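Local coordinates for protein S-adenosylmethionine:tRNA ribosyltransferase-isomerase (Thermotoga maritima, PDB 1VKY) that probably transfers and isomerises the ribose moiety of S-adenosylmethionine onto the 7-aminomethyl group of preQ1 in tRNA, yielding epoxyqueuosine, at residues 42-45 against 46-49; 139-142 against 143-147; 240-243 against 244-248; 261-264 against 265-269. One frame throughout, in Å; residues are numbered along the deposited sequence.

Contact 1 of 4, residues 42-45 against 46-49; sequences VLHR and KTQR
His44 and Arg49 meet across the end of a beta hairpin, where strand 39-44 turns back through four residues into the antiparallel strand 49-54. The link between them is His44 N to Arg49 O, 2.8 Å long and bent only to 162°. That same carbonyl oxygen also lies in the plane of the imidazole, at its edge, 3.4 Å from His44 CD2. The two side chains run alongside each other in the same direction, with Arg49 CB 3.9 Å from His44 CD2 and the ring and guanidinium planes 12° apart. Extended from CG to NE, the arginine keeps its methylenes beside the ring. From the turn, Thr47 OG1 reaches to 3.3 Å from His44 CB and takes a long, weak bond from Arg49 N. With His44 cut back to an alanine, the Arg49 methylenes would probably lose the ring they lie beside, and Glu51 the hydrogen bond from NE2.

The turn has bonds of its own. Gln48, in the left-handed helical region, gives His44 O only a weak bond from its backbone N. Its side chain does better: CG lies anti to its carbonyl carbon and the chain folds at chi2 (-85°), bringing the amide to Arg45 O. Gln48 NE2 thus donates to that oxygen at 2.8 Å, in the carbonyl plane, with the oxygen almost exactly in the amide plane.

In the second shell, Leu43 packs on helix 320-332, and Arg45 ties the hairpin to the chain terminus: its NE forms a salt bridge with Leu347 OXT, while NH2 bonds Phe317 O.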
loop_
_atom_site.group_PDB
_atom_site.type_symbol
_atom_site.label_atom_id
_atom_site.label_comp_id
_atom_site.label_asym_id
_atom_site.label_seq_id
_atom_site.Cartn_x
_atom_site.Cartn_y
_atom_site.Cartn_z
ATOM N N VAL B 42 19.933 1.442 -12.839
ATOM C CA VAL B 42 20.662 2.675 -13.050
ATOM C C VAL B 42 20.797 2.940 -14.539
ATOM O O VAL B 42 21.342 2.110 -15.280
ATOM C CB VAL B 42 22.055 2.614 -12.392
ATOM C CG1 VAL B 42 22.767 3.930 -12.534
ATOM C CG2 VAL B 42 21.932 2.264 -10.886
ATOM N N LEU B 43 20.368 4.133 -14.930
ATOM C CA LEU B 43 20.416 4.636 -16.287
ATOM C C LEU B 43 21.434 5.784 -16.405
ATOM O O LEU B 43 21.351 6.773 -15.696
ATOM C CB LEU B 43 19.023 5.148 -16.697
ATOM C CG LEU B 43 18.060 4.095 -17.280
ATOM C CD1 LEU B 43 17.843 2.970 -16.390
ATOM C CD2 LEU B 43 16.773 4.748 -17.623
ATOM N N HIS B 44 22.393 5.610 -17.309
ATOM C CA HIS B 44 23.429 6.599 -17.570
ATOM C C HIS B 44 23.088 7.247 -18.907
ATOM O O HIS B 44 23.298 6.658 -19.968
ATOM C CB HIS B 44 24.801 5.923 -17.638
ATOM C CG HIS B 44 25.210 5.213 -16.382
ATOM N ND1 HIS B 44 25.983 5.806 -15.412
ATOM C CD2 HIS B 44 24.976 3.948 -15.950
ATOM C CE1 HIS B 44 26.210 4.942 -14.437
ATOM N NE2 HIS B 44 25.619 3.805 -14.744
ATOM N N ARG B 45 22.551 8.452 -18.870
ATOM C CA ARG B 45 21.946 9.001 -20.094
ATOM C C ARG B 45 22.905 9.240 -21.226
ATOM O O ARG B 45 22.587 8.912 -22.349
ATOM C CB ARG B 45 21.203 10.297 -19.816
ATOM C CG ARG B 45 19.945 10.140 -18.971
ATOM C CD ARG B 45 19.432 11.476 -18.505
ATOM N NE ARG B 45 20.274 12.097 -17.488
ATOM C CZ ARG B 45 20.035 13.302 -17.000
ATOM N NH1 ARG B 45 20.815 13.807 -16.074
ATOM N NH2 ARG B 45 19.008 14.008 -17.442
ATOM N N LYS B 46 24.063 9.820 -20.954
ATOM C CA LYS B 46 24.997 10.159 -22.030
ATOM C C LYS B 46 25.647 8.936 -22.690
ATOM O O LYS B 46 25.866 8.901 -23.903
ATOM C CB LYS B 46 26.072 11.100 -21.519
ATOM C CG LYS B 46 25.546 12.491 -21.091
ATOM C CD LYS B 46 26.533 13.138 -20.102
ATOM C CE LYS B 46 26.853 14.615 -20.420
ATOM N NZ LYS B 46 26.145 15.597 -19.542
ATOM N N THR B 47 25.959 7.927 -21.895
ATOM C CA THR B 47 26.582 6.736 -22.429
ATOM C C THR B 47 25.556 5.699 -22.832
ATOM O O THR B 47 25.898 4.777 -23.527
ATOM C CB THR B 47 27.530 6.116 -21.406
ATOM O OG1 THR B 47 26.791 5.735 -20.255
ATOM C CG2 THR B 47 28.530 7.131 -20.908
ATOM N N GLN B 48 24.313 5.856 -22.377
ATOM C CA GLN B 48 23.212 4.905 -22.614
ATOM C C GLN B 48 23.409 3.554 -21.926
ATOM O O GLN B 48 22.767 2.553 -22.256
ATOM C CB GLN B 48 22.940 4.709 -24.107
ATOM C CG GLN B 48 22.650 6.013 -24.844
ATOM C CD GLN B 48 21.194 6.404 -24.741
ATOM O OE1 GLN B 48 20.353 5.826 -25.415
ATOM N NE2 GLN B 48 20.895 7.363 -23.889
ATOM N N ARG B 49 24.249 3.541 -20.906
ATOM C CA ARG B 49 24.465 2.341 -20.147
ATOM C C ARG B 49 23.342 2.123 -19.123
ATOM O O ARG B 49 22.879 3.056 -18.455
ATOM C CB ARG B 49 25.797 2.436 -19.434
ATOM C CG ARG B 49 26.147 1.181 -18.700
ATOM C CD ARG B 49 27.401 1.339 -17.806
ATOM N NE ARG B 49 27.661 0.048 -17.183
ATOM C CZ ARG B 49 28.392 -0.160 -16.098
ATOM N NH1 ARG B 49 29.007 0.839 -15.477
ATOM N NH2 ARG B 49 28.515 -1.399 -15.652
#

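Contact 2 of 4, residues 139-142 against 143-147; sequences ILKF and QPQDD
The flat amide of Gln145 has the aliphatic chain of Lys141 crossing above its plane, Lys141 CD coming 3.5 Å from Gln145 OE1, in the strand-to-helix turn that leaves inner strand 138-143 of the six-stranded antiparallel sheet and leads into helix 147-153. The other flat group, the ring of Phe142, turns away from the loop to pack on Leu94, Leu125 and Ala127 of the sheet and on Ile150 of helix 147-153; across this contact Gln143 N approaches it only obliquely. A cis peptide precedes Pro144, and Gln145 forms the centre of an inverse gamma turn, closed by a weak bond from Asp146 N to Pro144 O (2.9 Å). Asp146 then serves as N-cap of the helix.

Reversing the chain brings Gln145 back beside the strand. Its CG, anti to its own carbonyl carbon (chi1 -72°), sits 3.1 Å from Phe142 O, and the extended remainder of the chain carries the amide onto Lys141. Gln145 NE2 bonds to Glu100 O, which probably restrains the rotation of the amide. No hydrogen bond joins the two segments, so close van der Waals approach carries the contact. At the turn, Phe142 CB lies 3.6 Å from Pro144 O.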
loop_
_atom_site.group_PDB
_atom_site.type_symbol
_atom_site.label_atom_id
_atom_site.label_comp_id
_atom_site.label_asym_id
_atom_site.label_seq_id
_atom_site.Cartn_x
_atom_site.Cartn_y
_atom_site.Cartn_z
ATOM N N ILE B 139 3.355 35.987 8.556
ATOM C CA ILE B 139 3.702 35.454 9.848
ATOM C C ILE B 139 2.657 35.969 10.803
ATOM O O ILE B 139 2.504 37.165 10.979
ATOM C CB ILE B 139 5.125 35.873 10.261
ATOM C CG1 ILE B 139 6.168 35.199 9.348
ATOM C CG2 ILE B 139 5.381 35.429 11.667
ATOM C CD1 ILE B 139 6.309 35.824 8.020
ATOM N N LEU B 140 1.941 35.049 11.422
ATOM C CA LEU B 140 0.848 35.398 12.313
ATOM C C LEU B 140 1.148 34.927 13.720
ATOM O O LEU B 140 1.536 33.786 13.935
ATOM C CB LEU B 140 -0.433 34.722 11.839
ATOM C CG LEU B 140 -1.394 35.425 10.872
ATOM C CD1 LEU B 140 -0.800 36.378 9.913
ATOM C CD2 LEU B 140 -2.127 34.377 10.141
ATOM N N LYS B 141 0.955 35.822 14.680
ATOM C CA LYS B 141 1.005 35.473 16.102
ATOM C C LYS B 141 -0.436 35.368 16.621
ATOM O O LYS B 141 -1.193 36.343 16.583
ATOM C CB LYS B 141 1.802 36.520 16.897
ATOM C CG LYS B 141 1.887 36.238 18.384
ATOM C CD LYS B 141 2.845 37.198 19.154
ATOM C CE LYS B 141 2.214 38.533 19.529
ATOM N NZ LYS B 141 1.244 38.481 20.654
ATOM N N PHE B 142 -0.813 34.177 17.071
ATOM C CA PHE B 142 -2.164 33.922 17.596
ATOM C C PHE B 142 -2.299 34.410 19.027
ATOM O O PHE B 142 -1.312 34.492 19.746
ATOM C CB PHE B 142 -2.501 32.439 17.454
ATOM C CG PHE B 142 -2.735 32.044 16.039
ATOM C CD1 PHE B 142 -1.693 31.644 15.240
ATOM C CD2 PHE B 142 -3.994 32.174 15.475
ATOM C CE1 PHE B 142 -1.912 31.317 13.927
ATOM C CE2 PHE B 142 -4.213 31.827 14.146
ATOM C CZ PHE B 142 -3.184 31.407 13.390
ATOM N N GLN B 143 -3.514 34.796 19.409
ATOM C CA GLN B 143 -3.800 35.255 20.772
ATOM C C GLN B 143 -4.998 34.419 21.234
ATOM O O GLN B 143 -6.083 34.577 20.675
ATOM C CB GLN B 143 -4.114 36.743 20.763
ATOM C CG GLN B 143 -4.218 37.385 22.156
ATOM C CD GLN B 143 -4.007 38.890 22.105
ATOM O OE1 GLN B 143 -4.856 39.659 22.570
ATOM N NE2 GLN B 143 -2.877 39.316 21.523
ATOM N N PRO B 144 -4.806 33.466 22.157
ATOM C CA PRO B 144 -3.540 33.200 22.824
ATOM C C PRO B 144 -2.630 32.352 21.954
ATOM O O PRO B 144 -3.083 31.753 20.984
ATOM C CB PRO B 144 -3.962 32.409 24.071
ATOM C CG PRO B 144 -5.165 31.662 23.657
ATOM C CD PRO B 144 -5.834 32.494 22.564
ATOM N N GLN B 145 -1.351 32.307 22.303
ATOM C CA GLN B 145 -0.386 31.488 21.592
ATOM C C GLN B 145 -0.488 30.045 22.030
ATOM O O GLN B 145 0.332 29.555 22.802
ATOM C CB GLN B 145 1.021 32.025 21.818
ATOM C CG GLN B 145 1.257 33.306 21.092
ATOM C CD GLN B 145 2.603 33.924 21.405
ATOM O OE1 GLN B 145 2.662 35.028 21.954
ATOM N NE2 GLN B 145 3.680 33.221 21.065
ATOM N N ASP B 146 -1.498 29.364 21.510
ATOM C CA ASP B 146 -1.841 28.009 21.944
ATOM C C ASP B 146 -2.224 27.183 20.711
ATOM O O ASP B 146 -3.277 27.379 20.125
ATOM C CB ASP B 146 -2.985 28.098 22.973
ATOM C CG ASP B 146 -3.425 26.730 23.541
ATOM O OD1 ASP B 146 -3.075 25.653 23.012
ATOM O OD2 ASP B 146 -4.174 26.646 24.534
ATOM N N ASP B 147 -1.353 26.271 20.311
ATOM C CA ASP B 147 -1.529 25.529 19.060
ATOM C C ASP B 147 -2.717 24.576 19.111
ATOM O O ASP B 147 -3.367 24.310 18.089
ATOM C CB ASP B 147 -0.260 24.729 18.719
ATOM C CG ASP B 147 0.873 25.593 18.118
ATOM O OD1 ASP B 147 0.723 26.812 17.868
ATOM O OD2 ASP B 147 1.971 25.096 17.858
#

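Contact 3 of 4, residues 240-243 against 244-248; sequences KETV and RKLRE
This is an intrahelical contact, the first turns of helix 240-252 read along their own i to i+4 spacing, on a helix that packs against strands 205-213 and 67-75 of the large mixed sheet. Thr242 and Leu246 lie on the sheet-facing side. Leu246 CD1 passes across Thr242 CG2 at 4.2 Å, while Leu246 CG closes to 3.2 Å from Thr242 O, the oxygen that accepts Leu246 N. Beyond them lie Ala207 beside Thr242 and Leu67 against Leu246; Thr242 OG1 bonds to Glu208 O. A glycine in place of Leu246 would probably open a gap against Leu67 and strip the Thr242 methyl of its neighbour one turn on.

Backbone bonds form the frame: Arg244 N to Lys240 O is 3.0 Å, and Arg247 N to Val243 O a little longer at 3.2 Å. Lys245 shares the strand-facing side, its CG resting 3.2 Å from Glu241 O before the extended chain leads NZ on to Phe206 O. Arg244 instead doubles back, bent at chi3, so that Glu241 O lies over the centre of one guanidinium face, 4.2 Å above it. Arg244 NH2 there touches Glu241 CB at 3.6 Å. The Glu241 carboxylate does not join in: with CG between the backbone N and the carbonyl carbon (chi1 48°), it points elsewhere, OE1 remaining 5.9 Å from Arg244 NH2. Within this pair, then, Arg244 meets Glu241 through backbone oxygen and CB, so any pull from the carboxylate is probably weak.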
loop_
_atom_site.group_PDB
_atom_site.type_symbol
_atom_site.label_atom_id
_atom_site.label_comp_id
_atom_site.label_asym_id
_atom_site.label_seq_id
_atom_site.Cartn_x
_atom_site.Cartn_y
_atom_site.Cartn_z
ATOM N N LYS B 240 14.221 28.401 2.901
ATOM C CA LYS B 240 15.455 29.149 2.767
ATOM C C LYS B 240 16.670 28.258 2.798
ATOM O O LYS B 240 17.572 28.457 2.038
ATOM C CB LYS B 240 15.587 30.187 3.884
ATOM C CG LYS B 240 14.635 31.388 3.782
ATOM C CD LYS B 240 14.981 32.506 4.758
ATOM C CE LYS B 240 14.506 33.901 4.265
ATOM N NZ LYS B 240 15.297 35.121 4.719
ATOM N N GLU B 241 16.698 27.274 3.698
ATOM C CA GLU B 241 17.878 26.410 3.857
ATOM C C GLU B 241 18.070 25.531 2.597
ATOM O O GLU B 241 19.191 25.296 2.135
ATOM C CB GLU B 241 17.774 25.551 5.144
ATOM C CG GLU B 241 16.470 24.837 5.351
ATOM C CD GLU B 241 15.353 25.589 6.126
ATOM O OE1 GLU B 241 15.225 26.859 6.102
ATOM O OE2 GLU B 241 14.537 24.842 6.741
ATOM N N THR B 242 16.969 25.128 1.991
ATOM C CA THR B 242 17.039 24.377 0.729
ATOM C C THR B 242 17.477 25.227 -0.443
ATOM O O THR B 242 18.287 24.804 -1.256
ATOM C CB THR B 242 15.681 23.773 0.421
ATOM O OG1 THR B 242 15.329 22.881 1.471
ATOM C CG2 THR B 242 15.738 22.861 -0.858
ATOM N N VAL B 243 16.951 26.447 -0.546
ATOM C CA VAL B 243 17.409 27.362 -1.572
ATOM C C VAL B 243 18.922 27.581 -1.474
ATOM O O VAL B 243 19.620 27.607 -2.490
ATOM C CB VAL B 243 16.624 28.730 -1.529
ATOM C CG1 VAL B 243 17.227 29.757 -2.501
ATOM C CG2 VAL B 243 15.136 28.524 -1.847
ATOM N N ARG B 244 19.431 27.784 -0.257
ATOM C CA ARG B 244 20.873 27.979 -0.056
ATOM C C ARG B 244 21.677 26.778 -0.496
ATOM O O ARG B 244 22.682 26.903 -1.172
ATOM C CB ARG B 244 21.174 28.249 1.420
ATOM C CG ARG B 244 22.628 28.655 1.628
ATOM C CD ARG B 244 23.259 28.296 2.999
ATOM N NE ARG B 244 22.274 28.066 4.045
ATOM C CZ ARG B 244 22.084 26.916 4.721
ATOM N NH1 ARG B 244 22.826 25.818 4.498
ATOM N NH2 ARG B 244 21.125 26.880 5.652
ATOM N N LYS B 245 21.239 25.586 -0.104
ATOM C CA LYS B 245 21.941 24.370 -0.488
ATOM C C LYS B 245 21.948 24.104 -1.983
ATOM O O LYS B 245 22.926 23.592 -2.528
ATOM C CB LYS B 245 21.317 23.207 0.242
ATOM C CG LYS B 245 21.615 23.262 1.719
ATOM C CD LYS B 245 21.224 21.988 2.412
ATOM C CE LYS B 245 21.995 21.867 3.709
ATOM N NZ LYS B 245 21.483 20.690 4.438
ATOM N N LEU B 246 20.861 24.435 -2.660
ATOM C CA LEU B 246 20.800 24.251 -4.122
ATOM C C LEU B 246 21.848 25.136 -4.778
ATOM O O LEU B 246 22.561 24.728 -5.713
ATOM C CB LEU B 246 19.396 24.629 -4.662
ATOM C CG LEU B 246 18.233 23.740 -4.260
ATOM C CD1 LEU B 246 16.934 24.460 -4.510
ATOM C CD2 LEU B 246 18.291 22.445 -5.008
ATOM N N ARG B 247 21.923 26.375 -4.307
ATOM C CA ARG B 247 22.886 27.332 -4.848
ATOM C C ARG B 247 24.328 26.926 -4.528
ATOM O O ARG B 247 25.192 26.937 -5.391
ATOM C CB ARG B 247 22.604 28.730 -4.311
ATOM C CG ARG B 247 23.576 29.748 -4.888
ATOM C CD ARG B 247 23.399 31.218 -4.422
ATOM N NE ARG B 247 23.063 31.358 -3.003
ATOM C CZ ARG B 247 23.912 31.182 -1.990
ATOM N NH1 ARG B 247 25.191 30.836 -2.202
ATOM N NH2 ARG B 247 23.458 31.336 -0.746
ATOM N N GLU B 248 24.583 26.517 -3.302
ATOM C CA GLU B 248 25.928 26.022 -2.914
ATOM C C GLU B 248 26.392 24.770 -3.674
ATOM O O GLU B 248 27.580 24.621 -4.010
ATOM C CB GLU B 248 25.951 25.730 -1.423
ATOM C CG GLU B 248 25.891 26.965 -0.540
ATOM C CD GLU B 248 25.700 26.614 0.914
ATOM O OE1 GLU B 248 25.372 25.442 1.230
ATOM O OE2 GLU B 248 25.873 27.520 1.738
#

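Contact 4 of 4, residues 261-264 against 265-269; sequences TTTV and RTLET
Apolar contact along helix 261-270 runs through the Thr263 methyl and Leu267, side by side with Thr263 CG2 3.8 Å from Leu267 CD1; Thr263 OG1 bonds Val259 O. Val264 CG1 meets Glu268 CG more loosely, at 4.2 Å.

Among the hydrogen bonds, the i to i+4 ladder is regular, and Leu267 N to Thr263 O is nearly straight at 173°. Arg265 O takes two donors from opposite faces of its plane, Thr269 N and Thr269 OG1, the hydroxyl at 2.6 Å; that hydroxyl also bonds Thr283. A water joins neighbouring turns, donating to Thr262 O at 3.2 Å and lying 2.8 Å from Thr266 OG1. Thr261 OG1 bonds an unidentified molecule, probably from the crystallisation liquor.

The charged groups behave differently. Arg265, bent at chi3, crosses Thr262 so that NH1 stands 3.7 Å from Thr262 OG1, with CG 3.3 Å from Thr261 O. Glu268 turns its buried carboxylate to Arg272 and to the backbone N of Lys294, Leu295 and Val296, which together satisfy it.

Around the helix, Thr262 and Thr263 rest on strand 67-75, Thr266 on strand 234-238, and Thr261 and Arg265 on helix 309-318.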
loop_
_atom_site.group_PDB
_atom_site.type_symbol
_atom_site.label_atom_id
_atom_site.label_comp_id
_atom_site.label_asym_id
_atom_site.label_seq_id
_atom_site.Cartn_x
_atom_site.Cartn_y
_atom_site.Cartn_z
ATOM N N THR B 261 9.359 12.283 -8.260
ATOM C CA THR B 261 8.824 13.177 -9.283
ATOM C C THR B 261 8.176 14.418 -8.709
ATOM O O THR B 261 8.201 15.504 -9.348
ATOM C CB THR B 261 7.777 12.461 -10.153
ATOM O OG1 THR B 261 6.768 11.885 -9.315
ATOM C CG2 THR B 261 8.379 11.272 -10.893
ATOM N N THR B 262 7.653 14.315 -7.489
ATOM C CA THR B 262 7.140 15.546 -6.814
ATOM C C THR B 262 8.266 16.556 -6.606
ATOM O O THR B 262 8.122 17.737 -6.906
ATOM C CB THR B 262 6.497 15.215 -5.478
ATOM O OG1 THR B 262 5.364 14.378 -5.720
ATOM C CG2 THR B 262 5.899 16.482 -4.813
ATOM N N THR B 263 9.395 16.102 -6.075
ATOM C CA THR B 263 10.557 16.971 -5.950
ATOM C C THR B 263 10.943 17.619 -7.289
ATOM O O THR B 263 11.228 18.820 -7.354
ATOM C CB THR B 263 11.735 16.162 -5.414
ATOM O OG1 THR B 263 11.440 15.667 -4.097
ATOM C CG2 THR B 263 12.954 17.056 -5.230
ATOM N N VAL B 264 10.971 16.813 -8.352
ATOM C CA VAL B 264 11.302 17.353 -9.698
ATOM C C VAL B 264 10.387 18.466 -10.104
ATOM O O VAL B 264 10.849 19.485 -10.557
ATOM C CB VAL B 264 11.237 16.257 -10.763
ATOM C CG1 VAL B 264 11.411 16.843 -12.175
ATOM C CG2 VAL B 264 12.289 15.205 -10.498
ATOM N N ARG B 265 9.072 18.265 -9.980
ATOM C CA ARG B 265 8.115 19.290 -10.400
ATOM C C ARG B 265 8.274 20.533 -9.586
ATOM O O ARG B 265 8.213 21.629 -10.124
ATOM C CB ARG B 265 6.661 18.772 -10.327
ATOM C CG ARG B 265 6.385 17.516 -11.175
ATOM C CD ARG B 265 4.860 17.001 -11.179
ATOM N NE ARG B 265 4.115 17.748 -10.175
ATOM C CZ ARG B 265 3.693 17.296 -9.006
ATOM N NH1 ARG B 265 3.856 16.026 -8.659
ATOM N NH2 ARG B 265 3.081 18.143 -8.169
ATOM N N THR B 266 8.551 20.409 -8.290
ATOM C CA THR B 266 8.768 21.599 -7.463
ATOM C C THR B 266 10.002 22.364 -7.859
ATOM O O THR B 266 9.960 23.577 -8.034
ATOM C CB THR B 266 8.833 21.190 -5.944
ATOM O OG1 THR B 266 7.497 20.825 -5.526
ATOM C CG2 THR B 266 9.217 22.410 -5.070
ATOM N N LEU B 267 11.119 21.666 -8.005
ATOM C CA LEU B 267 12.350 22.317 -8.386
ATOM C C LEU B 267 12.347 22.944 -9.794
ATOM O O LEU B 267 12.897 24.049 -9.992
ATOM C CB LEU B 267 13.507 21.343 -8.252
ATOM C CG LEU B 267 13.861 20.868 -6.821
ATOM C CD1 LEU B 267 14.961 19.811 -7.014
ATOM C CD2 LEU B 267 14.304 21.981 -5.897
ATOM N N GLU B 268 11.775 22.240 -10.772
ATOM C CA GLU B 268 11.682 22.807 -12.134
ATOM C C GLU B 268 10.684 23.964 -12.246
ATOM O O GLU B 268 10.833 24.873 -13.081
ATOM C CB GLU B 268 11.396 21.699 -13.153
ATOM C CG GLU B 268 12.544 20.714 -13.283
ATOM C CD GLU B 268 13.877 21.349 -13.674
ATOM O OE1 GLU B 268 13.886 22.204 -14.594
ATOM O OE2 GLU B 268 14.925 21.000 -13.090
ATOM N N THR B 269 9.693 23.989 -11.371
ATOM C CA THR B 269 8.825 25.135 -11.225
ATOM C C THR B 269 9.586 26.372 -10.696
ATOM O O THR B 269 9.524 27.475 -11.296
ATOM C CB THR B 269 7.671 24.760 -10.290
ATOM O OG1 THR B 269 6.871 23.740 -10.890
ATOM C CG2 THR B 269 6.755 25.951 -10.037
HETATM O O HOH W 1 5.479 19.483 -6.835
#

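In the fold
The four contacts grade from rim to centre. Contact 4 is the most buried, its centre about 6 Å from the centre of the chain, and its helix pairs with that of contact 3: the two touch through Leu246 CD1 and Leu267 CD2 at 3.9 Å, and both helices lean on strand 67-75. Contact 1 belongs to the same mixed sheet but at its outer hairpin, whereas contact 2 sits at the surface of the separate antiparallel sheet, its centre about 52 Å from that of contact 1. Chemistry follows place: regular backbone bonds and threonine or leucine packing along the helices, side-chain amides and aliphatic chains of long polar residues at the two turns.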